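Local atomic coordinates of purine nucleoside phosphorylase (Schistosoma mansoni, PDB entry 6AXA), a protein that probably catalyses the reversible phosphorolysis of purine nucleosides such as inosine and guanosine to the free base and ribose 1-phosphate, working as a trimer. Residues 120-125 against 246-251; 193-198 against 217-222. All blocks are in the same frame, centred on the assembly; numbering follows the deposited sequence.

Contact 1. Residues 120-125 against 246-251. With D4Y ((3S)-5-fluoro-3-hydroxy-1,3-dihydro-2H-indol-2-one), chain J.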
ATOM      1  N   GLY A 120     -16.233   7.473  -9.049  1.00 20.72           N
ATOM      2  CA  GLY A 120     -15.844   8.691  -9.766  1.00 22.69           C
ATOM      3  C   GLY A 120     -15.349   8.385 -11.174  1.00 22.46           C
ATOM      4  O   GLY A 120     -14.685   7.369 -11.418  1.00 21.84           O
ATOM      5  N   GLY A 121     -15.700   9.271 -12.109  1.00 22.28           N
ATOM      6  CA  GLY A 121     -15.266   9.141 -13.480  1.00 23.88           C
ATOM      7  C   GLY A 121     -13.888   9.747 -13.708  1.00 24.09           C
ATOM      8  O   GLY A 121     -13.611  10.861 -13.288  1.00 25.37           O
ATOM      9  N   ILE A 122     -13.037   9.004 -14.431  1.00 23.12           N
ATOM     10  CA  ILE A 122     -11.713   9.455 -14.845  1.00 23.77           C
ATOM     11  C   ILE A 122     -11.653   9.645 -16.368  1.00 25.44           C
ATOM     12  O   ILE A 122     -11.243  10.693 -16.864  1.00 27.04           O
ATOM     13  CB  ILE A 122     -10.626   8.457 -14.373  1.00 23.40           C
ATOM     14  CG1 ILE A 122     -10.633   8.240 -12.829  1.00 23.97           C
ATOM     15  CG2 ILE A 122      -9.283   8.900 -14.878  1.00 25.30           C
ATOM     16  CD1 ILE A 122     -10.270   9.461 -11.997  1.00 26.33           C
ATOM     17  N   ASN A 123     -12.075   8.628 -17.120  1.00 28.23           N
ATOM     18  CA  ASN A 123     -12.122   8.717 -18.582  1.00 30.47           C
ATOM     19  C   ASN A 123     -12.927   9.936 -19.011  1.00 30.99           C
ATOM     20  O   ASN A 123     -14.016  10.183 -18.491  1.00 29.50           O
ATOM     21  CB  ASN A 123     -12.767   7.441 -19.139  1.00 29.52           C
ATOM     22  CG  ASN A 123     -12.694   7.338 -20.654  1.00 34.17           C
ATOM     23  OD1 ASN A 123     -13.101   8.242 -21.389  1.00 36.48           O
ATOM     24  ND2 ASN A 123     -12.139   6.227 -21.130  1.00 36.55           N
ATOM     25  N   ARG A 124     -12.406  10.688 -19.974  1.00 33.29           N
ATOM     26  CA  ARG A 124     -13.096  11.916 -20.374  1.00 34.97           C
ATOM     27  C   ARG A 124     -14.449  11.651 -21.038  1.00 34.47           C
ATOM     28  O   ARG A 124     -15.250  12.579 -21.148  1.00 35.39           O
ATOM     29  CB  ARG A 124     -12.197  12.750 -21.284  1.00 43.71           C
ATOM     30  CG  ARG A 124     -10.980  13.273 -20.521  1.00 52.98           C
ATOM     31  CD  ARG A 124     -10.179  14.261 -21.348  1.00 61.64           C
ATOM     32  NE  ARG A 124      -9.051  14.825 -20.605  1.00 62.65           N
ATOM     33  CZ  ARG A 124      -9.092  15.969 -19.918  1.00 61.00           C
ATOM     34  NH1 ARG A 124     -10.216  16.690 -19.846  1.00 55.55           N
ATOM     35  NH2 ARG A 124      -7.998  16.387 -19.288  1.00 63.55           N
ATOM     36  N   LYS A 125     -14.745  10.425 -21.473  1.00 38.32           N
ATOM     37  CA  LYS A 125     -16.060  10.158 -22.060  1.00 40.84           C
ATOM     38  C   LYS A 125     -17.167   9.951 -21.019  1.00 38.08           C
ATOM     39  O   LYS A 125     -18.328   9.777 -21.415  1.00 39.89           O
ATOM     40  CB  LYS A 125     -15.997   8.915 -22.958  1.00 49.79           C
ATOM     41  CG  LYS A 125     -15.102   9.067 -24.166  1.00 64.13           C
ATOM     42  CD  LYS A 125     -15.030   7.760 -24.929  1.00 77.28           C
ATOM     43  CE  LYS A 125     -13.855   7.733 -25.892  1.00 89.09           C
ATOM     44  NZ  LYS A 125     -13.668   6.380 -26.502  1.00 95.01           N
ATOM     45  N   ASN A 246     -17.225  13.577 -12.903  1.00 26.89           N
ATOM     46  CA  ASN A 246     -15.934  13.364 -13.563  1.00 25.28           C
ATOM     47  C   ASN A 246     -14.850  14.143 -12.797  1.00 25.47           C
ATOM     48  O   ASN A 246     -14.835  15.383 -12.829  1.00 25.43           O
ATOM     49  CB  ASN A 246     -15.999  13.796 -15.032  1.00 27.65           C
ATOM     50  CG  ASN A 246     -14.756  13.404 -15.783  1.00 29.48           C
ATOM     51  OD1 ASN A 246     -13.678  13.941 -15.519  1.00 29.36           O
ATOM     52  ND2 ASN A 246     -14.874  12.412 -16.682  1.00 28.62           N
ATOM     53  N   SER A 247     -13.957  13.416 -12.120  1.00 26.46           N
ATOM     54  CA  SER A 247     -12.944  14.013 -11.244  1.00 25.85           C
ATOM     55  C   SER A 247     -11.910  14.812 -12.009  1.00 25.52           C
ATOM     56  O   SER A 247     -11.321  15.744 -11.449  1.00 26.17           O
ATOM     57  CB  SER A 247     -12.213  12.919 -10.422  1.00 29.75           C
ATOM     58  OG  SER A 247     -13.162  12.209  -9.664  1.00 34.49           O
ATOM     59  N   ILE A 248     -11.652  14.452 -13.272  1.00 25.39           N
ATOM     60  CA  ILE A 248     -10.701  15.202 -14.092  1.00 27.22           C
ATOM     61  C   ILE A 248     -11.280  16.570 -14.452  1.00 26.07           C
ATOM     62  O   ILE A 248     -10.604  17.603 -14.330  1.00 28.60           O
ATOM     63  CB  ILE A 248     -10.307  14.381 -15.343  1.00 27.89           C
ATOM     64  CG1 ILE A 248      -9.498  13.145 -14.957  1.00 27.78           C
ATOM     65  CG2 ILE A 248      -9.525  15.227 -16.354  1.00 30.87           C
ATOM     66  CD1 ILE A 248      -8.119  13.421 -14.385  1.00 27.20           C
ATOM     67  N   LEU A 249     -12.544  16.622 -14.900  1.00 26.88           N
ATOM     68  CA  LEU A 249     -13.165  17.922 -15.126  1.00 27.30           C
ATOM     69  C   LEU A 249     -13.203  18.747 -13.848  1.00 26.79           C
ATOM     70  O   LEU A 249     -12.958  19.962 -13.875  1.00 26.60           O
ATOM     71  CB  LEU A 249     -14.596  17.770 -15.689  1.00 28.82           C
ATOM     72  CG  LEU A 249     -14.799  17.407 -17.164  1.00 32.67           C
ATOM     73  CD1 LEU A 249     -16.291  17.476 -17.510  1.00 30.96           C
ATOM     74  CD2 LEU A 249     -14.030  18.314 -18.063  1.00 37.22           C
ATOM     75  N   ASP A 250     -13.575  18.128 -12.730  1.00 26.89           N
ATOM     76  CA  ASP A 250     -13.629  18.865 -11.467  1.00 27.14           C
ATOM     77  C   ASP A 250     -12.256  19.455 -11.122  1.00 28.34           C
ATOM     78  O   ASP A 250     -12.160  20.613 -10.709  1.00 31.26           O
ATOM     79  CB  ASP A 250     -14.127  17.955 -10.335  1.00 27.10           C
ATOM     80  CG  ASP A 250     -15.598  17.474 -10.502  1.00 28.20           C
ATOM     81  OD1 ASP A 250     -16.369  18.020 -11.329  1.00 28.12           O
ATOM     82  OD2 ASP A 250     -15.959  16.531  -9.734  1.00 29.59           O
ATOM     83  N   ALA A 251     -11.180  18.714 -11.364  1.00 27.65           N
ATOM     84  CA  ALA A 251      -9.841  19.257 -11.082  1.00 28.97           C
ATOM     85  C   ALA A 251      -9.509  20.462 -11.953  1.00 30.08           C
ATOM     86  O   ALA A 251      -8.917  21.445 -11.474  1.00 32.18           O
ATOM     87  CB  ALA A 251      -8.791  18.151 -11.258  1.00 28.67           C
TER
HETATM   88  C7  D4Y J 309     -16.188   7.460  -5.292  0.88 23.15           C
HETATM   89  C4  D4Y J 309     -17.376   9.652  -6.437  0.88 23.96           C
HETATM   90  C5  D4Y J 309     -18.136   8.579  -6.044  0.88 24.79           C
HETATM   91  C6  D4Y J 309     -17.560   7.461  -5.481  0.88 25.44           C
HETATM   92  C3  D4Y J 309     -15.993   9.637  -6.283  0.88 23.26           C
HETATM   93  C2  D4Y J 309     -15.425   8.523  -5.710  0.88 22.22           C
HETATM   94  C1  D4Y J 309     -13.923   7.089  -4.852  0.88 23.53           C
HETATM   95  F   D4Y J 309     -19.472   8.609  -6.213  0.88 26.88           F
HETATM   96  C   D4Y J 309     -15.265   6.356  -4.895  0.88 24.30           C
HETATM   97  O   D4Y J 309     -15.641   5.590  -3.770  0.88 25.08           O
HETATM   98  N   D4Y J 309     -14.114   8.269  -5.470  0.88 23.35           N
HETATM   99  O1  D4Y J 309     -12.836   6.613  -4.484  0.88 25.31           O
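G121 O accepts from S247 N at the start of helix 247-253, 2.8 Å away. G121 and N246 form a short parallel bridge where strands 112-121 and 236-246 end, and G121 O also makes a CA-H...O contact with N246 CA. N246 works in both directions. Its ND2 reaches N123 O at 3.0 Å, a weak, bent bond, and also donates to L126 O, while N246, the N-cap residue, accepts from L249 N with its OD1 at 3.0 Å, the donor tilted 25° from the amide plane. N246 CG stands anti to its own backbone N (chi1 -172°), which places the amide between the loop and the first helical turn. Farther out, I248 CG2 sits over one face of the R124 guanidinium, 3.5 Å from R124 NH2 and off-centre toward the rim; R124 NH1 forms a salt bridge with E252 of helix 247-253. I248 CG1 packs against I122 O at 3.6 Å. In the loop, N123 OD1 closes an Asx turn on K125 N at 2.7 Å. Toward the ligand, G120 N lies 3.5 Å from C3 of the fluoro-hydroxyindolone D4Y, and S247 OG is bonded to E203, whose other carboxylate oxygen binds D4Y. The polar network thus joins a capped helix start to the ligand pocket, with S247 as a second-shell partner of E203.

Contact 2. Residues 193-198 against 217-222. With D4Y ((3S)-5-fluoro-3-hydroxy-1,3-dihydro-2H-indol-2-one), chain J.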
ATOM      1  N   VAL A 193     -12.144   0.111 -16.909  1.00 22.07           N
ATOM      2  CA  VAL A 193     -11.228  -0.405 -15.870  1.00 21.41           C
ATOM      3  C   VAL A 193     -11.450   0.347 -14.553  1.00 22.67           C
ATOM      4  O   VAL A 193     -11.406   1.586 -14.515  1.00 22.66           O
ATOM      5  CB  VAL A 193      -9.760  -0.261 -16.332  1.00 22.84           C
ATOM      6  CG1 VAL A 193      -8.759  -0.672 -15.214  1.00 24.00           C
ATOM      7  CG2 VAL A 193      -9.506  -1.075 -17.623  1.00 24.87           C
ATOM      8  N   TYR A 194     -11.641  -0.401 -13.461  1.00 20.18           N
ATOM      9  CA  TYR A 194     -11.915   0.142 -12.127  1.00 20.87           C
ATOM     10  C   TYR A 194     -10.648   0.191 -11.287  1.00 19.87           C
ATOM     11  O   TYR A 194      -9.998  -0.847 -11.069  1.00 21.59           O
ATOM     12  CB  TYR A 194     -12.941  -0.742 -11.434  1.00 20.56           C
ATOM     13  CG  TYR A 194     -13.414  -0.356 -10.023  1.00 18.59           C
ATOM     14  CD1 TYR A 194     -14.654   0.279  -9.828  1.00 19.72           C
ATOM     15  CD2 TYR A 194     -12.702  -0.709  -8.903  1.00 18.24           C
ATOM     16  CE1 TYR A 194     -15.131   0.591  -8.534  1.00 19.59           C
ATOM     17  CE2 TYR A 194     -13.169  -0.409  -7.590  1.00 18.24           C
ATOM     18  CZ  TYR A 194     -14.378   0.229  -7.410  1.00 19.83           C
ATOM     19  OH  TYR A 194     -14.880   0.527  -6.149  1.00 21.27           O
ATOM     20  N   ALA A 195     -10.311   1.383 -10.793  1.00 19.72           N
ATOM     21  CA  ALA A 195      -9.204   1.558  -9.831  1.00 19.43           C
ATOM     22  C   ALA A 195      -9.733   1.469  -8.408  1.00 19.93           C
ATOM     23  O   ALA A 195     -10.641   2.213  -8.041  1.00 19.43           O
ATOM     24  CB  ALA A 195      -8.533   2.920 -10.002  1.00 21.42           C
ATOM     25  N   PHE A 196      -9.114   0.618  -7.583  1.00 18.41           N
ATOM     26  CA  PHE A 196      -9.488   0.467  -6.169  1.00 17.68           C
ATOM     27  C   PHE A 196      -8.658   1.459  -5.362  1.00 18.76           C
ATOM     28  O   PHE A 196      -7.449   1.277  -5.212  1.00 17.99           O
ATOM     29  CB  PHE A 196      -9.266  -0.990  -5.740  1.00 18.87           C
ATOM     30  CG  PHE A 196      -9.618  -1.316  -4.291  1.00 18.66           C
ATOM     31  CD1 PHE A 196     -10.448  -0.502  -3.546  1.00 20.53           C
ATOM     32  CD2 PHE A 196      -9.070  -2.472  -3.663  1.00 18.50           C
ATOM     33  CE1 PHE A 196     -10.779  -0.829  -2.209  1.00 20.32           C
ATOM     34  CE2 PHE A 196      -9.368  -2.775  -2.345  1.00 17.22           C
ATOM     35  CZ  PHE A 196     -10.209  -1.958  -1.596  1.00 18.43           C
ATOM     36  N   ASN A 197      -9.311   2.534  -4.895  1.00 19.53           N
ATOM     37  CA  ASN A 197      -8.791   3.469  -3.883  1.00 18.80           C
ATOM     38  C   ASN A 197      -9.200   2.955  -2.506  1.00 17.80           C
ATOM     39  O   ASN A 197     -10.385   2.924  -2.179  1.00 18.15           O
ATOM     40  CB  ASN A 197      -9.399   4.858  -4.159  1.00 19.35           C
ATOM     41  CG  ASN A 197      -9.204   5.871  -3.042  1.00 18.85           C
ATOM     42  OD1 ASN A 197      -8.231   5.856  -2.264  1.00 19.91           O
ATOM     43  ND2 ASN A 197     -10.166   6.822  -2.985  1.00 19.52           N
ATOM     44  N   GLY A 198      -8.233   2.613  -1.653  1.00 16.33           N
ATOM     45  CA  GLY A 198      -8.601   2.106  -0.327  1.00 18.62           C
ATOM     46  C   GLY A 198      -9.539   3.027   0.454  1.00 18.58           C
ATOM     47  O   GLY A 198     -10.397   2.567   1.228  1.00 20.88           O
ATOM     48  N   ASP A 217     -10.308   4.035 -15.815  1.00 23.75           N
ATOM     49  CA  ASP A 217     -11.502   4.707 -16.305  1.00 24.11           C
ATOM     50  C   ASP A 217     -12.411   5.230 -15.193  1.00 24.20           C
ATOM     51  O   ASP A 217     -13.059   6.263 -15.388  1.00 23.78           O
ATOM     52  CB  ASP A 217     -12.311   3.775 -17.219  1.00 25.43           C
ATOM     53  CG  ASP A 217     -11.497   3.332 -18.463  1.00 29.01           C
ATOM     54  OD1 ASP A 217     -10.986   4.232 -19.164  1.00 32.57           O
ATOM     55  OD2 ASP A 217     -11.337   2.116 -18.717  1.00 26.85           O
ATOM     56  N   VAL A 218     -12.468   4.551 -14.040  1.00 22.87           N
ATOM     57  CA  VAL A 218     -13.310   4.927 -12.897  1.00 21.92           C
ATOM     58  C   VAL A 218     -12.528   4.591 -11.630  1.00 21.58           C
ATOM     59  O   VAL A 218     -11.572   3.815 -11.664  1.00 21.42           O
ATOM     60  CB  VAL A 218     -14.689   4.201 -12.900  1.00 22.88           C
ATOM     61  CG1 VAL A 218     -15.393   4.364 -14.245  1.00 25.25           C
ATOM     62  CG2 VAL A 218     -14.545   2.714 -12.616  1.00 25.01           C
ATOM     63  N   VAL A 219     -12.938   5.184 -10.493  1.00 20.14           N
ATOM     64  CA  VAL A 219     -12.273   4.956  -9.203  1.00 19.97           C
ATOM     65  C   VAL A 219     -13.312   4.789  -8.090  1.00 19.73           C
ATOM     66  O   VAL A 219     -14.294   5.545  -8.016  1.00 19.38           O
ATOM     67  CB  VAL A 219     -11.267   6.091  -8.869  1.00 19.13           C
ATOM     68  CG1 VAL A 219     -11.920   7.461  -8.934  1.00 22.84           C
ATOM     69  CG2 VAL A 219     -10.577   5.841  -7.509  1.00 21.66           C
ATOM     70  N   GLY A 220     -13.132   3.753  -7.251  1.00 19.57           N
ATOM     71  CA  GLY A 220     -13.987   3.525  -6.088  1.00 21.35           C
ATOM     72  C   GLY A 220     -13.287   2.809  -4.940  1.00 20.15           C
ATOM     73  O   GLY A 220     -12.148   2.361  -5.075  1.00 19.50           O
ATOM     74  N   MET A 221     -14.021   2.678  -3.813  1.00 18.58           N
ATOM     75  CA  MET A 221     -13.497   2.146  -2.555  1.00 18.79           C
ATOM     76  C   MET A 221     -14.043   0.768  -2.173  1.00 18.82           C
ATOM     77  O   MET A 221     -13.973   0.395  -0.995  1.00 19.90           O
ATOM     78  CB  MET A 221     -13.795   3.129  -1.404  1.00 21.04           C
ATOM     79  CG  MET A 221     -13.299   4.528  -1.606  1.00 20.40           C
ATOM     80  SD  MET A 221     -13.984   5.652  -0.313  1.00 20.41           S
ATOM     81  CE  MET A 221     -13.680   7.254  -1.083  1.00 21.37           C
ATOM     82  N   SER A 222     -14.604   0.013  -3.110  1.00 18.43           N
ATOM     83  CA  SER A 222     -15.199  -1.292  -2.795  1.00 19.85           C
ATOM     84  C   SER A 222     -14.919  -2.259  -3.940  1.00 21.23           C
ATOM     85  O   SER A 222     -14.039  -2.034  -4.787  1.00 19.46           O
ATOM     86  CB  SER A 222     -16.705  -1.145  -2.549  1.00 23.00           C
ATOM     87  OG  SER A 222     -17.344  -0.878  -3.784  1.00 24.80           O
TER
HETATM   88  C7  D4Y J 309     -16.188   7.460  -5.292  0.88 23.15           C
HETATM   89  C4  D4Y J 309     -17.376   9.652  -6.437  0.88 23.96           C
HETATM   90  C5  D4Y J 309     -18.136   8.579  -6.044  0.88 24.79           C
HETATM   91  C6  D4Y J 309     -17.560   7.461  -5.481  0.88 25.44           C
HETATM   92  C3  D4Y J 309     -15.993   9.637  -6.283  0.88 23.26           C
HETATM   93  C2  D4Y J 309     -15.425   8.523  -5.710  0.88 22.22           C
HETATM   94  C1  D4Y J 309     -13.923   7.089  -4.852  0.88 23.53           C
HETATM   95  F   D4Y J 309     -19.472   8.609  -6.213  0.88 26.88           F
HETATM   96  C   D4Y J 309     -15.265   6.356  -4.895  0.88 24.30           C
HETATM   97  O   D4Y J 309     -15.641   5.590  -3.770  0.88 25.08           O
HETATM   98  N   D4Y J 309     -14.114   8.269  -5.470  0.88 23.35           N
HETATM   99  O1  D4Y J 309     -12.836   6.613  -4.484  0.88 25.31           O
HETATM  100  O   HOH W   1     -17.118   2.080  -5.491  1.00 24.41           O
HETATM  101  O   HOH W   2     -12.118   0.356   1.202  1.00 20.11           O
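Y194 reaches across to G220 and S222 from strand 189-196, which pairs in parallel with strand 218-220 in a beta-alpha-beta unit whose crossover contains helix 205-213. The Y194 side chain extends anti to the backbone N (chi1 -179°), crosses V218 at about a right angle with CD1 3.7 Å from V218 CG2, and carries one ring face over G220 N. Its OH accepts from S222 N at 3.1 Å in a nearly straight bond (165°) and also binds a water in the ring plane. Y194 OH comes within 3.0 Å of G220 C, on the side where a side chain would otherwise stand. F196, on the same sheet face, turns its edge to G220 O. Between the strands, A195 N donates to V218 O and A195 O accepts from G220 N, while V193 O takes both V218 N and D217 N. At the N-terminal end of the ladder D217 flanks the strands, its OD2 accepting from V193 N at 2.8 Å through the anti lone pair. N197 and M221 lie side by side and point the same way, toward D4Y. M221 CG and CE pack against the ligand, CE being 3.6 Å from O1, and F161 of a neighbouring subunit packs on M221. V219 CG2 backs N197 CB at 3.7 Å. The N197 amide, also bonded to T201 O, sends ND2 to D4Y O1 at 3.1 Å with an angle of 164° at the hydrogen.

Following the chain from the N terminus, strand 112-121 runs into segment 120-125, whose residues 122-125 are loop, and the chain then passes through strands 131-139 and 189-196 to residues 193-198. Contact 2 closes a short loop of 18 residues, holding helix 205-213, when 217-222 returns. Contact 1 closes the much longer one when strand 236-246 ends at 246-251, so contact 2 lies wholly within it and the two do not cross. They meet in one mixed sheet, where strand 218-220 runs antiparallel to strand 112-121: G120 N lies 2.9 Å from V219 O, and I122 N 2.9 Å from D217 O. Both contacts border the D4Y pocket.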